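Local coordinates for Lin2722 protein (Listeria innocua, PDB 3DS8) that is of unknown function but belongs to the alpha/beta hydrolase clan and probably acts as a serine hydrolase, at residues 3-12 with 93-104; 158-169 with 198-207. All coordinates share one frame; numbering follows the deposited sequence.

Interaction 1: 3-12 with 93-104; sequences QIPIILIHGS and FTQMDGVGHSNG. With SO4 (sulfate ion), chain B; SO4 (sulfate ion), chain C.
Pro-5 lays its ring over one face of Phe-93, with CG 3.9 Å from the centroid of the Phe-93 ring in a CH-pi contact; the amide of Gln-3 brings OE1 to the edge of the same ring. Beyond this end the chains run as parallel strands. Five backbone bonds join them: Pro-5 accepts from Asp-97, nearly straight at 169°, Ile-7 donates to Asp-97 and accepts from Val-99, and Ile-9 donates to Val-99 and accepts from His-101. On one face Leu-8 and Val-99 lie side by side, CD2 of Leu-8 being 3.7 Å from CB of Val-99. Asp-97, on that face too, has its carboxylate held by Arg-59 and Arg-125. On the other face Ile-7 has CG1 anti to its backbone N (chi1 -169°), which turns CG2 over CA of Gly-98; CE of Met-96 meets this CG2 at 3.8 Å. CG2 of Ile-9 rests on CA of Gly-104 at 3.6 Å.

Two sulfate ions, probably from the crystallisation liquor, lie at the far end. One takes the backbone N-H groups of Ser-12 and Asn-103 on the same O3, and OG of Ser-12 on O4; O1 of the other accepts from N of Gly-11 at 3.0 Å. Ser-102 (phi +54°) sits in a strained strand-to-helix turn. Gly-100, Ser-102 and Gly-104 fit the GxSxG nucleophile elbow of alpha/beta hydrolases, and Ser-102 with His-222 and Asp-188 is consistent with a catalytic triad.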
loop_
_atom_site.group_PDB
_atom_site.type_symbol
_atom_site.label_atom_id
_atom_site.label_comp_id
_atom_site.label_asym_id
_atom_site.label_seq_id
_atom_site.Cartn_x
_atom_site.Cartn_y
_atom_site.Cartn_z
ATOM N N GLN A 3 2.123 -5.775 -19.378
ATOM C CA GLN A 3 1.603 -6.472 -18.191
ATOM C C GLN A 3 1.705 -5.537 -17.025
ATOM O O GLN A 3 2.718 -4.800 -16.920
ATOM C CB GLN A 3 2.451 -7.694 -17.857
ATOM C CG GLN A 3 2.191 -8.914 -18.724
ATOM C CD GLN A 3 3.281 -9.954 -18.570
ATOM O OE1 GLN A 3 4.010 -9.954 -17.586
ATOM N NE2 GLN A 3 3.395 -10.845 -19.541
ATOM N N ILE A 4 0.711 -5.551 -16.135
ATOM C CA ILE A 4 0.824 -4.739 -14.946
ATOM C C ILE A 4 0.867 -5.645 -13.713
ATOM O O ILE A 4 -0.136 -6.219 -13.333
ATOM C CB ILE A 4 -0.281 -3.675 -14.820
ATOM C CG1 ILE A 4 -0.273 -2.746 -16.056
ATOM C CG2 ILE A 4 -0.019 -2.828 -13.552
ATOM C CD1 ILE A 4 -1.251 -1.539 -15.940
ATOM N N PRO A 5 2.055 -5.771 -13.098
ATOM C CA PRO A 5 2.196 -6.599 -11.909
ATOM C C PRO A 5 1.542 -5.977 -10.694
ATOM O O PRO A 5 1.302 -4.761 -10.649
ATOM C CB PRO A 5 3.712 -6.717 -11.710
ATOM C CG PRO A 5 4.249 -5.505 -12.344
ATOM C CD PRO A 5 3.326 -5.146 -13.485
ATOM N N ILE A 6 1.318 -6.817 -9.709
ATOM C CA ILE A 6 0.810 -6.377 -8.418
ATOM C C ILE A 6 1.833 -6.771 -7.355
ATOM O O ILE A 6 2.051 -7.957 -7.122
ATOM C CB ILE A 6 -0.518 -7.046 -8.098
ATOM C CG1 ILE A 6 -1.568 -6.766 -9.205
ATOM C CG2 ILE A 6 -0.934 -6.642 -6.627
ATOM C CD1 ILE A 6 -2.768 -7.720 -9.123
ATOM N N ILE A 7 2.498 -5.782 -6.762
ATOM C CA ILE A 7 3.469 -6.032 -5.689
ATOM C C ILE A 7 2.745 -6.066 -4.333
ATOM O O ILE A 7 1.987 -5.150 -3.985
ATOM C CB ILE A 7 4.623 -5.039 -5.698
ATOM C CG1 ILE A 7 5.733 -5.476 -4.750
ATOM C CG2 ILE A 7 4.256 -3.657 -5.269
ATOM C CD1 ILE A 7 7.045 -4.882 -5.118
ATOM N N LEU A 8 2.991 -7.115 -3.568
ATOM C CA LEU A 8 2.425 -7.303 -2.205
ATOM C C LEU A 8 3.540 -7.126 -1.196
ATOM O O LEU A 8 4.569 -7.838 -1.213
ATOM C CB LEU A 8 1.813 -8.688 -2.029
ATOM C CG LEU A 8 0.726 -9.025 -3.058
ATOM C CD1 LEU A 8 0.217 -10.488 -2.804
ATOM C CD2 LEU A 8 -0.409 -7.972 -3.108
ATOM N N ILE A 9 3.325 -6.197 -0.265
ATOM C CA ILE A 9 4.345 -5.841 0.731
ATOM C C ILE A 9 3.796 -5.992 2.152
ATOM O O ILE A 9 2.770 -5.396 2.484
ATOM C CB ILE A 9 4.923 -4.436 0.536
ATOM C CG1 ILE A 9 5.450 -4.280 -0.885
ATOM C CG2 ILE A 9 6.027 -4.194 1.558
ATOM C CD1 ILE A 9 6.155 -2.974 -1.156
ATOM N N HIS A 10 4.516 -6.768 2.948
ATOM C CA HIS A 10 4.190 -7.055 4.339
ATOM C C HIS A 10 4.377 -5.832 5.263
ATOM O O HIS A 10 4.968 -4.818 4.861
ATOM C CB HIS A 10 5.040 -8.246 4.828
ATOM C CG HIS A 10 6.518 -8.015 4.751
ATOM N ND1 HIS A 10 7.212 -7.311 5.711
ATOM C CD2 HIS A 10 7.424 -8.348 3.799
ATOM C CE1 HIS A 10 8.497 -7.280 5.382
ATOM N NE2 HIS A 10 8.651 -7.900 4.228
ATOM N N GLY A 11 3.882 -5.992 6.488
ATOM C CA GLY A 11 4.081 -5.077 7.603
ATOM C C GLY A 11 5.351 -5.421 8.349
ATOM O O GLY A 11 6.041 -6.416 8.048
ATOM N N SER A 12 5.665 -4.623 9.353
ATOM C CA SER A 12 6.853 -4.877 10.139
ATOM C C SER A 12 6.687 -6.219 10.854
ATOM O O SER A 12 5.555 -6.617 11.277
ATOM C CB SER A 12 7.200 -3.689 11.058
ATOM O OG SER A 12 6.475 -3.712 12.252
ATOM N N PHE A 93 8.428 -3.911 -17.179
ATOM C CA PHE A 93 7.160 -3.363 -16.723
ATOM C C PHE A 93 7.277 -1.858 -16.563
ATOM O O PHE A 93 8.105 -1.388 -15.806
ATOM C CB PHE A 93 6.766 -3.921 -15.350
ATOM C CG PHE A 93 6.666 -5.426 -15.268
ATOM C CD1 PHE A 93 5.871 -6.142 -16.152
ATOM C CD2 PHE A 93 7.356 -6.124 -14.290
ATOM C CE1 PHE A 93 5.760 -7.540 -16.048
ATOM C CE2 PHE A 93 7.249 -7.517 -14.171
ATOM C CZ PHE A 93 6.469 -8.222 -15.074
ATOM N N THR A 94 6.408 -1.099 -17.212
ATOM C CA THR A 94 6.484 0.354 -17.053
ATOM C C THR A 94 5.610 0.876 -15.909
ATOM O O THR A 94 5.842 1.978 -15.428
ATOM C CB THR A 94 6.099 1.053 -18.340
ATOM O OG1 THR A 94 4.812 0.604 -18.729
ATOM C CG2 THR A 94 7.107 0.722 -19.447
ATOM N N GLN A 95 4.596 0.086 -15.530
ATOM C CA GLN A 95 3.701 0.369 -14.389
ATOM C C GLN A 95 3.594 -0.841 -13.491
ATOM O O GLN A 95 3.800 -1.954 -13.944
ATOM C CB GLN A 95 2.291 0.695 -14.855
ATOM C CG GLN A 95 2.184 1.868 -15.792
ATOM C CD GLN A 95 0.739 2.179 -16.103
ATOM O OE1 GLN A 95 0.123 1.550 -16.967
ATOM N NE2 GLN A 95 0.193 3.139 -15.393
HETATM N N MSE A 96 3.219 -0.608 -12.224
HETATM C CA MSE A 96 2.854 -1.669 -11.311
HETATM C C MSE A 96 1.817 -1.132 -10.323
HETATM O O MSE A 96 1.768 0.053 -10.073
HETATM C CB MSE A 96 4.066 -2.115 -10.540
HETATM C CG MSE A 96 4.559 -1.108 -9.610
HETATM SE SE MSE A 96 6.221 -1.779 -8.782
HETATM C CE MSE A 96 6.120 -0.823 -7.056
ATOM N N ASP A 97 1.021 -2.029 -9.788
ATOM C CA ASP A 97 0.133 -1.732 -8.661
ATOM C C ASP A 97 0.762 -2.307 -7.389
ATOM O O ASP A 97 1.622 -3.169 -7.472
ATOM C CB ASP A 97 -1.206 -2.362 -8.894
ATOM C CG ASP A 97 -1.877 -1.841 -10.115
ATOM O OD1 ASP A 97 -1.681 -0.673 -10.456
ATOM O OD2 ASP A 97 -2.650 -2.615 -10.697
ATOM N N GLY A 98 0.438 -1.764 -6.236
ATOM C CA GLY A 98 0.979 -2.274 -4.987
ATOM C C GLY A 98 -0.043 -2.304 -3.871
ATOM O O GLY A 98 -0.892 -1.439 -3.793
ATOM N N VAL A 99 0.040 -3.333 -3.046
ATOM C CA VAL A 99 -0.753 -3.467 -1.849
ATOM C C VAL A 99 0.239 -3.625 -0.720
ATOM O O VAL A 99 1.086 -4.516 -0.755
ATOM C CB VAL A 99 -1.640 -4.699 -1.876
ATOM C CG1 VAL A 99 -2.515 -4.729 -0.597
ATOM C CG2 VAL A 99 -2.512 -4.735 -3.138
ATOM N N GLY A 100 0.119 -2.791 0.310
ATOM C CA GLY A 100 0.998 -2.865 1.459
ATOM C C GLY A 100 0.279 -2.890 2.798
ATOM O O GLY A 100 -0.607 -2.069 3.042
ATOM N N HIS A 101 0.582 -3.869 3.630
ATOM C CA HIS A 101 0.028 -3.918 4.977
ATOM C C HIS A 101 0.904 -3.040 5.860
ATOM O O HIS A 101 2.126 -3.250 5.915
ATOM C CB HIS A 101 0.030 -5.369 5.434
ATOM C CG HIS A 101 -0.461 -5.608 6.823
ATOM N ND1 HIS A 101 -1.510 -4.922 7.409
ATOM C CD2 HIS A 101 -0.046 -6.521 7.740
ATOM C CE1 HIS A 101 -1.695 -5.397 8.634
ATOM N NE2 HIS A 101 -0.827 -6.366 8.855
ATOM N N SER A 102 0.275 -2.104 6.550
ATOM C CA SER A 102 0.891 -1.284 7.584
ATOM C C SER A 102 2.155 -0.573 7.088
ATOM O O SER A 102 2.058 0.231 6.173
ATOM C CB SER A 102 1.063 -2.097 8.883
ATOM O OG SER A 102 1.253 -1.165 9.963
ATOM N N ASN A 103 3.337 -0.875 7.649
ATOM C CA ASN A 103 4.594 -0.289 7.150
ATOM C C ASN A 103 4.786 -0.436 5.642
ATOM O O ASN A 103 5.390 0.426 4.984
ATOM C CB ASN A 103 5.814 -0.891 7.895
ATOM C CG ASN A 103 7.014 0.035 7.905
ATOM O OD1 ASN A 103 6.876 1.198 8.318
ATOM N ND2 ASN A 103 8.216 -0.463 7.483
ATOM N N GLY A 104 4.287 -1.523 5.091
ATOM C CA GLY A 104 4.370 -1.752 3.633
ATOM C C GLY A 104 3.651 -0.734 2.817
ATOM O O GLY A 104 4.126 -0.324 1.739
HETATM S S SO4 B . 3.682 -1.743 11.268
HETATM O O1 SO4 B . 3.094 -0.403 11.048
HETATM O O2 SO4 B . 2.725 -2.633 11.899
HETATM O O3 SO4 B . 4.061 -2.365 9.994
HETATM O O4 SO4 B . 4.870 -1.570 12.156
HETATM S S SO4 C . 2.346 -8.831 8.505
HETATM O O1 SO4 C . 2.161 -8.353 7.258
HETATM O O2 SO4 C . 1.179 -8.613 9.415
HETATM O O3 SO4 C . 2.564 -10.292 8.460
HETATM O O4 SO4 C . 3.518 -8.161 9.149
HETATM O O HOH W 1 3.535 -2.266 -17.272
#

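Interaction 2: 158-169 with 198-207; sequences MDYFIKNQTEVS and ATRLFMPGSA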
loop_
_atom_site.group_PDB
_atom_site.type_symbol
_atom_site.label_atom_id
_atom_site.label_comp_id
_atom_site.label_asym_id
_atom_site.label_seq_id
_atom_site.Cartn_x
_atom_site.Cartn_y
_atom_site.Cartn_z
HETATM N N MSE A 158 4.385 12.663 8.314
HETATM C CA MSE A 158 3.284 13.369 7.668
HETATM C C MSE A 158 3.753 14.639 7.027
HETATM O O MSE A 158 3.277 15.006 5.970
HETATM C CB MSE A 158 2.160 13.748 8.635
HETATM C CG MSE A 158 1.191 12.747 8.904
HETATM SE SE MSE A 158 0.250 12.159 7.279
HETATM C CE MSE A 158 -0.897 13.661 6.717
ATOM N N ASP A 159 4.660 15.377 7.677
ATOM C CA ASP A 159 5.157 16.612 7.089
ATOM C C ASP A 159 5.801 16.324 5.716
ATOM O O ASP A 159 5.643 17.096 4.771
ATOM C CB ASP A 159 6.204 17.295 8.018
ATOM C CG ASP A 159 5.605 17.873 9.312
ATOM O OD1 ASP A 159 4.382 18.122 9.409
ATOM O OD2 ASP A 159 6.417 18.114 10.239
ATOM N N TYR A 160 6.551 15.228 5.628
ATOM C CA TYR A 160 7.216 14.843 4.394
ATOM C C TYR A 160 6.169 14.539 3.315
ATOM O O TYR A 160 6.272 15.021 2.200
ATOM C CB TYR A 160 8.100 13.589 4.617
ATOM C CG TYR A 160 8.893 13.185 3.379
ATOM C CD1 TYR A 160 10.221 13.565 3.237
ATOM C CD2 TYR A 160 8.321 12.402 2.383
ATOM C CE1 TYR A 160 10.942 13.208 2.108
ATOM C CE2 TYR A 160 9.024 12.051 1.267
ATOM C CZ TYR A 160 10.332 12.449 1.137
ATOM O OH TYR A 160 11.076 12.101 0.027
ATOM N N PHE A 161 5.195 13.717 3.667
ATOM C CA PHE A 161 4.133 13.307 2.715
ATOM C C PHE A 161 3.372 14.524 2.173
ATOM O O PHE A 161 3.087 14.620 0.972
ATOM C CB PHE A 161 3.145 12.326 3.350
ATOM C CG PHE A 161 3.708 10.950 3.653
ATOM C CD1 PHE A 161 4.719 10.376 2.885
ATOM C CD2 PHE A 161 3.204 10.244 4.722
ATOM C CE1 PHE A 161 5.202 9.102 3.164
ATOM C CE2 PHE A 161 3.650 8.920 5.017
ATOM C CZ PHE A 161 4.657 8.358 4.253
ATOM N N ILE A 162 3.063 15.458 3.056
ATOM C CA ILE A 162 2.419 16.714 2.650
ATOM C C ILE A 162 3.291 17.564 1.750
ATOM O O ILE A 162 2.823 18.046 0.706
ATOM C CB ILE A 162 1.964 17.526 3.883
ATOM C CG1 ILE A 162 0.810 16.787 4.569
ATOM C CG2 ILE A 162 1.541 18.966 3.449
ATOM C CD1 ILE A 162 0.461 17.248 5.979
ATOM N N LYS A 163 4.546 17.740 2.134
ATOM C CA LYS A 163 5.501 18.536 1.362
ATOM C C LYS A 163 5.677 17.992 -0.051
ATOM O O LYS A 163 5.741 18.752 -1.016
ATOM C CB LYS A 163 6.855 18.599 2.093
ATOM C CG LYS A 163 7.982 19.289 1.334
ATOM C CD LYS A 163 9.209 19.474 2.207
ATOM C CE LYS A 163 10.366 20.156 1.495
ATOM N NZ LYS A 163 11.289 19.181 0.886
ATOM N N ASN A 164 5.719 16.679 -0.173
ATOM C CA ASN A 164 6.060 16.056 -1.445
ATOM C C ASN A 164 4.863 15.536 -2.212
ATOM O O ASN A 164 5.024 14.838 -3.197
ATOM C CB ASN A 164 7.094 14.974 -1.194
ATOM C CG ASN A 164 8.426 15.558 -0.762
ATOM O OD1 ASN A 164 8.838 15.455 0.404
ATOM N ND2 ASN A 164 9.048 16.272 -1.670
ATOM N N GLN A 165 3.658 15.911 -1.778
ATOM C CA GLN A 165 2.438 15.426 -2.422
ATOM C C GLN A 165 2.354 15.772 -3.910
ATOM O O GLN A 165 1.763 15.005 -4.677
ATOM C CB GLN A 165 1.208 15.953 -1.691
ATOM C CG GLN A 165 0.929 17.422 -1.862
ATOM C CD GLN A 165 -0.182 17.902 -0.921
ATOM O OE1 GLN A 165 0.076 18.372 0.185
ATOM N NE2 GLN A 165 -1.406 17.776 -1.358
ATOM N N THR A 166 2.948 16.907 -4.277
ATOM C CA THR A 166 3.020 17.404 -5.660
ATOM C C THR A 166 3.795 16.459 -6.595
ATOM O O THR A 166 3.675 16.550 -7.831
ATOM C CB THR A 166 3.722 18.828 -5.727
ATOM O OG1 THR A 166 3.911 19.219 -7.080
ATOM C CG2 THR A 166 5.123 18.825 -5.076
ATOM N N GLU A 167 4.588 15.563 -6.014
ATOM C CA GLU A 167 5.434 14.709 -6.818
ATOM C C GLU A 167 4.729 13.432 -7.257
ATOM O O GLU A 167 5.281 12.707 -8.106
ATOM C CB GLU A 167 6.706 14.347 -6.047
ATOM C CG GLU A 167 7.448 15.559 -5.542
ATOM C CD GLU A 167 7.878 16.478 -6.651
ATOM O OE1 GLU A 167 8.560 15.993 -7.569
ATOM O OE2 GLU A 167 7.512 17.677 -6.616
ATOM N N VAL A 168 3.537 13.148 -6.733
ATOM C CA VAL A 168 2.895 11.875 -7.121
ATOM C C VAL A 168 2.466 11.930 -8.576
ATOM O O VAL A 168 2.221 13.006 -9.130
ATOM C CB VAL A 168 1.706 11.440 -6.198
ATOM C CG1 VAL A 168 2.141 11.463 -4.736
ATOM C CG2 VAL A 168 0.502 12.314 -6.412
ATOM N N SER A 169 2.452 10.765 -9.209
ATOM C CA SER A 169 1.922 10.609 -10.536
ATOM C C SER A 169 0.486 11.131 -10.540
ATOM O O SER A 169 -0.315 10.791 -9.668
ATOM C CB SER A 169 1.914 9.134 -10.964
ATOM O OG SER A 169 1.217 8.949 -12.201
ATOM N N ALA A 198 -4.889 9.282 7.105
ATOM C CA ALA A 198 -4.327 10.636 7.032
ATOM C C ALA A 198 -3.848 10.993 5.619
ATOM O O ALA A 198 -3.616 12.158 5.325
ATOM C CB ALA A 198 -3.259 10.828 8.080
ATOM N N THR A 199 -3.786 9.997 4.730
ATOM C CA THR A 199 -3.727 10.215 3.288
ATOM C C THR A 199 -4.745 11.241 2.794
ATOM O O THR A 199 -4.521 11.880 1.779
ATOM C CB THR A 199 -3.931 8.885 2.521
ATOM O OG1 THR A 199 -4.852 8.047 3.237
ATOM C CG2 THR A 199 -2.569 8.136 2.368
ATOM N N ARG A 200 -5.855 11.401 3.521
ATOM C CA ARG A 200 -6.874 12.398 3.168
ATOM C C ARG A 200 -6.312 13.805 3.029
ATOM O O ARG A 200 -6.877 14.653 2.325
ATOM C CB ARG A 200 -7.895 12.399 4.327
ATOM C CG ARG A 200 -9.032 13.207 4.186
ATOM C CD ARG A 200 -9.787 13.156 5.501
ATOM N NE ARG A 200 -10.450 11.869 5.708
ATOM C CZ ARG A 200 -11.404 11.688 6.621
ATOM N NH1 ARG A 200 -11.801 12.705 7.359
ATOM N NH2 ARG A 200 -11.982 10.506 6.784
ATOM N N LEU A 201 -5.205 14.060 3.710
ATOM C CA LEU A 201 -4.611 15.388 3.756
ATOM C C LEU A 201 -3.569 15.675 2.671
ATOM O O LEU A 201 -3.096 16.811 2.569
ATOM C CB LEU A 201 -4.034 15.638 5.142
ATOM C CG LEU A 201 -5.055 15.417 6.284
ATOM C CD1 LEU A 201 -4.469 15.808 7.556
ATOM C CD2 LEU A 201 -6.378 16.166 6.061
ATOM N N PHE A 202 -3.246 14.686 1.844
ATOM C CA PHE A 202 -2.271 14.902 0.787
ATOM C C PHE A 202 -2.552 14.172 -0.526
ATOM O O PHE A 202 -2.053 14.605 -1.577
ATOM C CB PHE A 202 -0.824 14.644 1.309
ATOM C CG PHE A 202 -0.521 13.223 1.701
ATOM C CD1 PHE A 202 0.064 12.352 0.797
ATOM C CD2 PHE A 202 -0.748 12.760 2.996
ATOM C CE1 PHE A 202 0.369 11.082 1.140
ATOM C CE2 PHE A 202 -0.431 11.471 3.339
ATOM C CZ PHE A 202 0.124 10.624 2.422
HETATM N N MSE A 203 -3.388 13.128 -0.509
HETATM C CA MSE A 203 -3.665 12.444 -1.762
HETATM C C MSE A 203 -4.762 13.093 -2.635
HETATM O O MSE A 203 -4.588 13.199 -3.864
HETATM C CB MSE A 203 -3.931 10.972 -1.518
HETATM C CG MSE A 203 -2.716 10.258 -1.020
HETATM SE SE MSE A 203 -1.287 10.293 -2.407
HETATM C CE MSE A 203 -0.201 8.790 -1.725
ATOM N N PRO A 204 -5.883 13.525 -2.040
ATOM C CA PRO A 204 -6.894 14.186 -2.887
ATOM C C PRO A 204 -6.334 15.365 -3.696
ATOM O O PRO A 204 -5.655 16.191 -3.144
ATOM C CB PRO A 204 -7.923 14.698 -1.874
ATOM C CG PRO A 204 -7.764 13.764 -0.680
ATOM C CD PRO A 204 -6.335 13.375 -0.641
ATOM N N GLY A 205 -6.617 15.434 -4.990
ATOM C CA GLY A 205 -6.177 16.564 -5.816
ATOM C C GLY A 205 -4.731 16.422 -6.303
ATOM O O GLY A 205 -4.254 17.258 -7.119
ATOM N N SER A 206 -4.012 15.453 -5.741
ATOM C CA SER A 206 -2.675 15.063 -6.212
ATOM C C SER A 206 -2.832 13.775 -7.043
ATOM O O SER A 206 -2.436 13.681 -8.193
ATOM C CB SER A 206 -1.758 14.827 -4.999
ATOM O OG SER A 206 -1.795 15.947 -4.103
ATOM N N ALA A 207 -3.387 12.767 -6.405
ATOM C CA ALA A 207 -3.715 11.502 -7.053
ATOM C C ALA A 207 -4.968 11.659 -7.889
ATOM O O ALA A 207 -5.815 12.535 -7.598
ATOM C CB ALA A 207 -3.939 10.466 -5.990
HETATM O O HOH W 2 -1.944 19.500 1.845
HETATM O O HOH W 3 0.119 14.888 -9.125
#
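Phe-202 presents one ring face to Phe-161, whose CB stands over the centre of the ring, 3.6 Å from the Phe-202 centroid, as a CH-pi contact. The two ring planes differ by only 23°, but a lateral shift leaves the centroids 5.3 Å apart, with little of one ring over the other. At the edge of Phe-202 comes the methyl of Met-158: the selenomethionine chain bends at chi2 (-60°) and again at chi3, which curls CE round to 3.8 Å from CD2 of Phe-202. SE lies obliquely to the Phe-202 ring, 5.2 Å from its centroid, a Met-aromatic contact, and also packs on CB of Ala-198.

Polar groups meet at Gln-165 and Ser-206. Gln-165, with CG between its backbone N and carbonyl carbon (chi1 71°), lies across O of Phe-202, its NE2 3.2 Å from that O but badly angled for a hydrogen bond. A water bridges OE1 of Gln-165 to O of Leu-201. The hydroxyl of Ser-206 donates to O of Phe-202 (OG to O 2.9 Å), and a second water links O of Val-168 to O of Ser-206.

This small apolar cluster, flanked by bridging waters, joins helix 156-163 and the 3-10 turn 165-167 to the loop before strand 209-216, beside helix 103-114 and strand 173-180 of the alpha/beta hydrolase fold.

Overall arrangement
Both segments of interaction 1 precede those of interaction 2 along the chain; the centres are about 18 Å apart and the nearest atoms about 7 Å, so the two do not meet directly. Interaction 1 sits near the middle of the mixed sheet, pairing neighbouring strands 6-9 and 95-101. Interaction 2 lies further out, by strands 173-180 and 209-216, which continue the same sheet. Helix 103-114 ties them together: it starts at the turn of 93-104, and its later residues Thr-109 and Glu-113 pack against Phe-161. The probable nucleophile is thus set at the C-terminal end of the central strand 95-101, while segments 158-169 and 198-207 pack together beside helix 103-114, farther from the centre of the chain.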